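Long-range contacts in maltose operon transcriptional repressor (Staphylococcus aureus subsp. aureus Mu50, PDB 3HCW), which probably represses transcription of the maltose operon as a LacI-type regulator, represented here by a C-terminal fragment with a periplasmic-binding-protein-like fold: residues N5-I10 with M68-I73; D132-I137 with K193-S198; V222-F227 with P238-I243. One frame throughout, in Å; residues are numbered along the deposited sequence. Where two conformers were deposited one is given.

How the interactions relate
From the N terminus, interaction 1 comes first: the chain leaves strand 9-13, makes three helices (19-22, 25-39 and 53-65) and strand 44-47, and returns to set 71-74 beside the first strand. Farther along, interaction 2 closes a loop of similar length, with 133-139 and 194-198 joined after an excursion through two helices and strand 163-169. Interaction 3 shuts a much shorter loop of ten residues. The three follow in series, and none nests in or crosses another. Interaction 1 belongs to one lobe, its centre about 44 Å from that of interaction 2; interactions 2 and 3 share the other lobe and touch, since strands 194-198 and 222-227 are neighbours, with Met223 probably hydrogen-bonded to Gln194 and Ile196.

Interaction 1. Residues N5-I10 with M68-I73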
# COMPACT_ATOMS: atom_id res chain seq x y z
N ASN A 5 32.69 -9.62 -1.59
CA ASN A 5 32.99 -8.20 -1.77
C ASN A 5 33.05 -7.43 -0.44
O ASN A 5 32.81 -8.00 0.63
CB ASN A 5 31.97 -7.56 -2.73
CG ASN A 5 32.00 -8.18 -4.13
OD1 ASN A 5 33.06 -8.47 -4.68
ND2 ASN A 5 30.82 -8.38 -4.72
N GLN A 6 33.38 -6.15 -0.52
CA GLN A 6 33.51 -5.31 0.67
C GLN A 6 32.73 -4.02 0.54
O GLN A 6 33.25 -2.94 0.82
CB GLN A 6 34.99 -5.01 0.95
CG GLN A 6 35.71 -6.05 1.79
CD GLN A 6 35.74 -5.70 3.26
OE1 GLN A 6 34.91 -6.15 4.04
NE2 GLN A 6 36.71 -4.87 3.65
N THR A 7 31.47 -4.14 0.10
CA THR A 7 30.62 -2.97 -0.13
C THR A 7 29.69 -2.61 1.04
O THR A 7 29.12 -1.51 1.06
CB THR A 7 29.75 -3.14 -1.41
OG1 THR A 7 28.76 -4.15 -1.19
CG2 THR A 7 30.62 -3.52 -2.59
N TYR A 8 29.55 -3.53 2.00
CA TYR A 8 28.54 -3.46 3.09
C TYR A 8 27.13 -3.16 2.56
O TYR A 8 26.40 -2.35 3.14
CB TYR A 8 28.91 -2.47 4.22
CG TYR A 8 30.25 -2.70 4.88
CD1 TYR A 8 30.85 -3.97 4.91
CD2 TYR A 8 30.93 -1.64 5.49
CE1 TYR A 8 32.08 -4.17 5.52
CE2 TYR A 8 32.17 -1.83 6.10
CZ TYR A 8 32.73 -3.10 6.12
OH TYR A 8 33.96 -3.29 6.72
N LYS A 9 26.78 -3.80 1.45
CA LYS A 9 25.48 -3.63 0.81
C LYS A 9 24.85 -4.97 0.45
O LYS A 9 25.54 -5.92 0.06
CB LYS A 9 25.60 -2.75 -0.44
CG LYS A 9 25.15 -1.31 -0.22
CD LYS A 9 24.93 -0.62 -1.55
CE LYS A 9 24.04 0.60 -1.40
NZ LYS A 9 23.49 1.03 -2.72
N ILE A 10 23.52 -5.05 0.59
CA ILE A 10 22.78 -6.26 0.25
C ILE A 10 21.83 -5.98 -0.92
O ILE A 10 21.01 -5.06 -0.85
CB ILE A 10 21.94 -6.81 1.45
CG1 ILE A 10 22.74 -6.77 2.77
CG2 ILE A 10 21.37 -8.21 1.13
CD1 ILE A 10 23.90 -7.73 2.84
N MET A 68 28.86 -4.72 -6.88
CA MET A 68 28.12 -3.66 -6.19
C MET A 68 27.60 -4.02 -4.81
O MET A 68 27.35 -3.13 -3.99
CB MET A 68 26.97 -3.15 -7.07
CG MET A 68 27.41 -2.49 -8.39
SD MET A 68 28.69 -1.21 -8.23
CE MET A 68 27.78 0.03 -7.30
N VAL A 69 27.41 -5.31 -4.55
CA VAL A 69 26.89 -5.78 -3.26
C VAL A 69 27.69 -6.96 -2.74
O VAL A 69 28.49 -7.56 -3.47
CB VAL A 69 25.36 -6.13 -3.29
CG1 VAL A 69 24.51 -4.86 -3.40
CG2 VAL A 69 25.03 -7.10 -4.40
N ASP A 70 27.49 -7.28 -1.46
CA ASP A 70 28.19 -8.39 -0.81
C ASP A 70 27.37 -9.66 -0.91
O ASP A 70 27.92 -10.76 -0.98
CB ASP A 70 28.50 -8.05 0.66
CG ASP A 70 29.45 -6.86 0.80
OD1 ASP A 70 29.67 -6.39 1.95
OD2 ASP A 70 29.98 -6.38 -0.23
N ALA A 71 26.05 -9.51 -0.94
CA ALA A 71 25.13 -10.65 -0.94
C ALA A 71 23.74 -10.27 -1.41
O ALA A 71 23.42 -9.09 -1.63
CB ALA A 71 25.07 -11.25 0.45
N PHE A 72 22.90 -11.29 -1.56
CA PHE A 72 21.55 -11.12 -2.09
C PHE A 72 20.50 -11.76 -1.22
O PHE A 72 20.78 -12.67 -0.45
CB PHE A 72 21.46 -11.72 -3.49
CG PHE A 72 22.06 -10.86 -4.55
CD1 PHE A 72 21.29 -9.90 -5.18
CD2 PHE A 72 23.40 -11.01 -4.92
CE1 PHE A 72 21.83 -9.09 -6.19
CE2 PHE A 72 23.94 -10.21 -5.91
CZ PHE A 72 23.15 -9.25 -6.56
N ILE A 73 19.28 -11.26 -1.33
CA ILE A 73 18.13 -11.92 -0.74
C ILE A 73 17.11 -11.99 -1.87
O ILE A 73 16.62 -10.94 -2.32
CB ILE A 73 17.56 -11.13 0.47
CG1 ILE A 73 18.59 -11.01 1.60
CG2 ILE A 73 16.28 -11.77 0.98
CD1 ILE A 73 18.08 -10.26 2.83
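Asp70 reaches across to Thr7 and Tyr8 at the start of the N-terminal lobe, a Rossmann-like half of the periplasmic-binding-protein fold in which strands 9-13 and 71-74 are parallel neighbours. The polar contacts centre on its carboxylate. Asp70 OD2 receives two bonds from Thr7: the backbone N comes in on the syn lone pair at 2.7 Å, whereas OG1, also 2.7 Å away, sits above the carboxylate plane, 64° out of it. With OG1 turned between the N and the carbonyl carbon of its own residue (chi1 70°), Thr7 can present both donors to one oxygen. Asp70 OD1 takes a weak bond from Tyr8 N, so the carboxylate spans two successive backbone amides and pins the turn before the strand.

Two further bonds involve backbone carbonyls. Asp70 N gives a nearly straight bond of 2.8 Å to Lys9 O. Asn5 ND2 meets Val69 O at 2.8 Å, with that oxygen lying in the plane of the Asn5 amide.

Apolar contacts take over deeper in the sheet, where Leu262 and Ile258 of helix 247-263 cover Ile10, Ala71 and Ile73. Here the CG2 branch of Ile10 lies 4.0 Å from Ile73 CG1.

Interaction 2. Residues D132-I137 with K193-S198; sequences DELIFI and KQAIIS
Strands 133-139 and 194-198 are adjacent parallel strands in the C-terminal lobe of the periplasmic-binding-protein fold, paired in unbroken register from Glu133 opposite Gln194 to Ile137 opposite Ser198. Backbone bonds run between them, weak at first from Ala195 N to Glu133 O and firmer farther on, ending with Ile137 N to Ile197 O at 2.7 Å. At the entrance the pattern is doubled: Lys193 O accepts from both Asp132 N and Glu133 N, while Asp132 OD1 uses its anti lone pair to hold Lys193 N at 2.9 Å.

Glu133 and Gln194 share the face that also carries Ile135 and Ile196. Gln194 NE2 donates to Glu133 OE1 at 2.8 Å, approaching nearly along the carboxylate C-O bond, although the carboxylate and amide planes are 62° apart. Farther on, the CD1 end of Ile137 presses on Ile196 CG2 at 3.6 Å, and helix 173-187 packs on this side through Leu183 and Met180.

Leu134, Ala195, Phe136 and Ile197 occupy the other face, where Phe153 of helix 144-159 meets the Phe136 ring. The chi1 of Phe136 (-163°) sets CG opposite the backbone N, and the ring leans across Ile197, bringing CE1 to 3.6 Å from Ile197 CG2 and leaving Ile197 O over one ring face, offset toward the rim.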
# COMPACT_ATOMS: atom_id res chain seq x y z
N ASP A 132 -21.09 -25.26 1.74
CA ASP A 132 -21.33 -26.39 0.88
C ASP A 132 -20.25 -26.49 -0.20
O ASP A 132 -19.74 -27.57 -0.45
CB ASP A 132 -22.73 -26.30 0.25
CG ASP A 132 -23.83 -26.32 1.30
OD1 ASP A 132 -24.57 -25.31 1.40
OD2 ASP A 132 -23.96 -27.33 2.03
N GLU A 133 -19.91 -25.35 -0.79
CA GLU A 133 -19.00 -25.30 -1.92
C GLU A 133 -17.90 -24.24 -1.71
O GLU A 133 -18.16 -23.18 -1.16
CB GLU A 133 -19.80 -25.03 -3.20
CG GLU A 133 -19.19 -25.61 -4.48
CD GLU A 133 -18.58 -24.55 -5.39
OE1 GLU A 133 -19.28 -23.56 -5.72
OE2 GLU A 133 -17.40 -24.71 -5.80
N LEU A 134 -16.69 -24.55 -2.16
CA LEU A 134 -15.54 -23.65 -2.01
C LEU A 134 -14.90 -23.27 -3.35
O LEU A 134 -14.84 -24.09 -4.27
CB LEU A 134 -14.48 -24.30 -1.10
CG LEU A 134 -14.87 -24.69 0.32
CD1 LEU A 134 -13.93 -25.73 0.89
CD2 LEU A 134 -14.90 -23.46 1.22
N ILE A 135 -14.43 -22.03 -3.44
CA ILE A 135 -13.72 -21.52 -4.62
C ILE A 135 -12.38 -20.92 -4.19
O ILE A 135 -12.34 -20.08 -3.29
CB ILE A 135 -14.57 -20.44 -5.37
CG1 ILE A 135 -15.94 -20.99 -5.76
CG2 ILE A 135 -13.83 -19.93 -6.61
CD1 ILE A 135 -17.07 -19.96 -5.68
N PHE A 136 -11.29 -21.38 -4.80
CA PHE A 136 -9.98 -20.76 -4.63
C PHE A 136 -9.60 -20.00 -5.89
O PHE A 136 -9.62 -20.54 -6.99
CB PHE A 136 -8.88 -21.79 -4.31
CG PHE A 136 -7.62 -21.18 -3.73
CD1 PHE A 136 -7.44 -21.11 -2.34
CD2 PHE A 136 -6.61 -20.69 -4.57
CE1 PHE A 136 -6.28 -20.55 -1.79
CE2 PHE A 136 -5.45 -20.12 -4.04
CZ PHE A 136 -5.28 -20.05 -2.64
N ILE A 137 -9.23 -18.73 -5.71
CA ILE A 137 -8.83 -17.89 -6.82
C ILE A 137 -7.34 -17.57 -6.74
O ILE A 137 -6.85 -17.10 -5.72
CB ILE A 137 -9.70 -16.60 -6.90
CG1 ILE A 137 -11.19 -16.96 -6.92
CG2 ILE A 137 -9.33 -15.77 -8.12
CD1 ILE A 137 -12.12 -15.78 -7.15
N LYS A 193 -24.40 -22.61 0.32
CA LYS A 193 -23.50 -21.77 1.12
C LYS A 193 -22.09 -21.80 0.52
O LYS A 193 -21.45 -22.86 0.46
CB LYS A 193 -23.54 -22.20 2.59
CG LYS A 193 -24.96 -22.38 3.15
CD LYS A 193 -25.06 -22.16 4.66
CE LYS A 193 -24.70 -23.41 5.46
NZ LYS A 193 -25.68 -24.52 5.28
N GLN A 194 -21.62 -20.65 0.04
CA GLN A 194 -20.31 -20.58 -0.62
C GLN A 194 -19.28 -19.68 0.05
O GLN A 194 -19.62 -18.75 0.78
CB GLN A 194 -20.45 -20.21 -2.09
CG GLN A 194 -20.72 -21.40 -2.99
CD GLN A 194 -21.58 -21.06 -4.17
OE1 GLN A 194 -22.60 -20.37 -4.04
NE2 GLN A 194 -21.19 -21.55 -5.35
N ALA A 195 -18.01 -19.98 -0.21
CA ALA A 195 -16.89 -19.17 0.23
C ALA A 195 -15.89 -19.00 -0.92
O ALA A 195 -15.61 -19.95 -1.67
CB ALA A 195 -16.20 -19.80 1.44
N ILE A 196 -15.39 -17.78 -1.05
CA ILE A 196 -14.34 -17.48 -2.02
C ILE A 196 -13.05 -17.17 -1.28
O ILE A 196 -13.01 -16.26 -0.43
CB ILE A 196 -14.72 -16.28 -2.93
CG1 ILE A 196 -15.93 -16.63 -3.80
CG2 ILE A 196 -13.52 -15.87 -3.80
CD1 ILE A 196 -16.63 -15.42 -4.40
N ILE A 197 -12.01 -17.93 -1.59
CA ILE A 197 -10.68 -17.67 -1.05
C ILE A 197 -9.72 -17.22 -2.15
O ILE A 197 -9.63 -17.87 -3.20
CB ILE A 197 -10.13 -18.88 -0.25
CG1 ILE A 197 -10.93 -19.08 1.04
CG2 ILE A 197 -8.64 -18.68 0.10
CD1 ILE A 197 -10.82 -20.48 1.67
N SER A 198 -9.04 -16.10 -1.92
CA SER A 198 -8.03 -15.60 -2.85
C SER A 198 -6.64 -15.82 -2.30
O SER A 198 -6.40 -15.71 -1.10
CB SER A 198 -8.20 -14.10 -3.13
OG SER A 198 -9.51 -13.80 -3.59

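Interaction 3. Residues V222-F227 with P238-I243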
# COMPACT_ATOMS: atom_id res chain seq x y z
N VAL A 222 -22.09 -14.82 -0.21
CA VAL A 222 -20.87 -15.61 -0.11
C VAL A 222 -19.95 -15.07 0.98
O VAL A 222 -19.93 -13.88 1.26
CB VAL A 222 -20.04 -15.66 -1.45
CG1 VAL A 222 -20.75 -16.47 -2.49
CG2 VAL A 222 -19.69 -14.26 -1.96
N MET A 223 -19.20 -15.97 1.60
CA MET A 223 -18.18 -15.60 2.56
C MET A 223 -16.84 -15.46 1.82
O MET A 223 -16.57 -16.13 0.82
CB MET A 223 -18.07 -16.66 3.68
CG MET A 223 -19.27 -16.74 4.69
SD MET A 223 -19.03 -17.95 6.05
CE MET A 223 -18.07 -19.21 5.25
N THR A 224 -15.99 -14.55 2.30
CA THR A 224 -14.71 -14.32 1.63
C THR A 224 -13.59 -14.26 2.63
O THR A 224 -13.79 -13.92 3.80
CB THR A 224 -14.70 -13.03 0.73
OG1 THR A 224 -14.94 -11.87 1.53
CG2 THR A 224 -15.77 -13.10 -0.37
N ALA A 225 -12.40 -14.64 2.16
CA ALA A 225 -11.18 -14.64 2.94
C ALA A 225 -9.97 -14.65 2.01
O ALA A 225 -10.08 -15.00 0.84
CB ALA A 225 -11.16 -15.84 3.89
N THR A 226 -8.80 -14.28 2.55
CA THR A 226 -7.57 -14.22 1.77
C THR A 226 -6.31 -14.37 2.62
O THR A 226 -6.40 -14.72 3.80
CB THR A 226 -7.51 -12.91 0.93
OG1 THR A 226 -6.35 -12.94 0.08
CG2 THR A 226 -7.50 -11.68 1.82
N PHE A 227 -5.15 -14.10 2.02
CA PHE A 227 -3.86 -14.16 2.71
C PHE A 227 -3.18 -12.81 2.72
O PHE A 227 -3.47 -11.96 1.87
CB PHE A 227 -2.93 -15.18 2.04
CG PHE A 227 -3.45 -16.58 2.05
CD1 PHE A 227 -3.01 -17.50 3.00
CD2 PHE A 227 -4.37 -16.99 1.08
CE1 PHE A 227 -3.50 -18.81 2.97
CE2 PHE A 227 -4.85 -18.28 1.05
CZ PHE A 227 -4.42 -19.18 1.99
N PRO A 238 -16.52 -5.96 2.68
CA PRO A 238 -16.45 -5.75 4.14
C PRO A 238 -15.08 -6.15 4.71
O PRO A 238 -14.29 -6.76 3.99
CB PRO A 238 -17.51 -6.72 4.67
CG PRO A 238 -17.42 -7.88 3.73
CD PRO A 238 -17.12 -7.27 2.36
N PRO A 239 -14.77 -5.79 5.98
CA PRO A 239 -13.51 -6.26 6.58
C PRO A 239 -13.27 -7.75 6.37
O PRO A 239 -14.19 -8.56 6.53
CB PRO A 239 -13.69 -5.94 8.05
CG PRO A 239 -14.45 -4.65 8.01
CD PRO A 239 -15.49 -4.90 6.92
N GLN A 240 -12.05 -8.10 5.99
CA GLN A 240 -11.77 -9.45 5.54
C GLN A 240 -11.05 -10.33 6.54
O GLN A 240 -10.07 -9.91 7.19
CB GLN A 240 -11.00 -9.43 4.22
CG GLN A 240 -11.79 -8.79 3.07
CD GLN A 240 -12.91 -9.68 2.59
OE1 GLN A 240 -12.71 -10.88 2.42
NE2 GLN A 240 -14.09 -9.10 2.38
N THR A 241 -11.57 -11.55 6.66
CA THR A 241 -10.90 -12.63 7.36
C THR A 241 -9.67 -13.00 6.54
O THR A 241 -9.73 -13.15 5.31
CB THR A 241 -11.84 -13.80 7.53
OG1 THR A 241 -12.89 -13.43 8.44
CG2 THR A 241 -11.13 -15.02 8.07
N CYS A 242 -8.54 -13.10 7.24
CA CYS A 242 -7.28 -13.39 6.58
C CYS A 242 -6.22 -13.96 7.48
O CYS A 242 -6.30 -13.91 8.71
CB CYS A 242 -6.73 -12.18 5.81
SG CYS A 242 -6.96 -10.62 6.61
N ILE A 243 -5.24 -14.58 6.82
CA ILE A 243 -4.09 -15.14 7.47
C ILE A 243 -3.00 -14.08 7.48
O ILE A 243 -2.55 -13.61 6.42
CB ILE A 243 -3.58 -16.39 6.71
CG1 ILE A 243 -4.66 -17.48 6.64
CG2 ILE A 243 -2.31 -16.91 7.36
CD1 ILE A 243 -5.00 -18.14 8.00
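Segments 222-227 and 241-243 run parallel, their axes 4.7 Å apart at closest approach and 23° from exact alignment, with Thr226 opposite Cys242 and Phe227 opposite Ile243. They belong to the two strands, 222-227 and 241-244, of a beta-alpha-beta unit whose brief connection contains helix 231-234, in the C-terminal lobe of this periplasmic-binding-protein fold. Thr226 supplies both ends of the backbone pairing: its N donates to Thr241 O at 3.1 Å, and its O accepts from Ile243 N at 3.2 Å.

Before the strands draw together, side chains bridge the gap. Gln240 folds back at chi2 (-72°), bringing its amide across to Thr224. Thr224 OG1 donates to Gln240 OE1 at 2.6 Å, lying in the carbonyl plane on a lone pair. The other end of the same amide is tied down as well, for Gln240 NE2 reaches back to Pro238 O at 2.8 Å. His204 of helix 201-213 gives Gln240 OE1 another hydrogen-bonding partner.

Farther along, Phe227 and Ile243 extend side by side in the same direction, with Phe227 CD1 3.9 Å from Ile243 CB. Leu122 and Ser119 of helix 115-129 lie against this pair, Leu122 on Ile243 and Ser119 on Phe227. On the opposite face, Thr226 OG1 is bonded to Ser198 O, which links the unit to the next strand.

The two prolines preceding Gln240 pack on Tyr212 and Ser209 of the second subunit, so this loop also belongs to the dimer interface. With its carbonyl held by Thr224 and His204 and its nitrogen by Pro238, the buried Gln240 amide is fixed in rotation, and the polar bonds at this end replace the regular backbone pairing that begins only at Thr241.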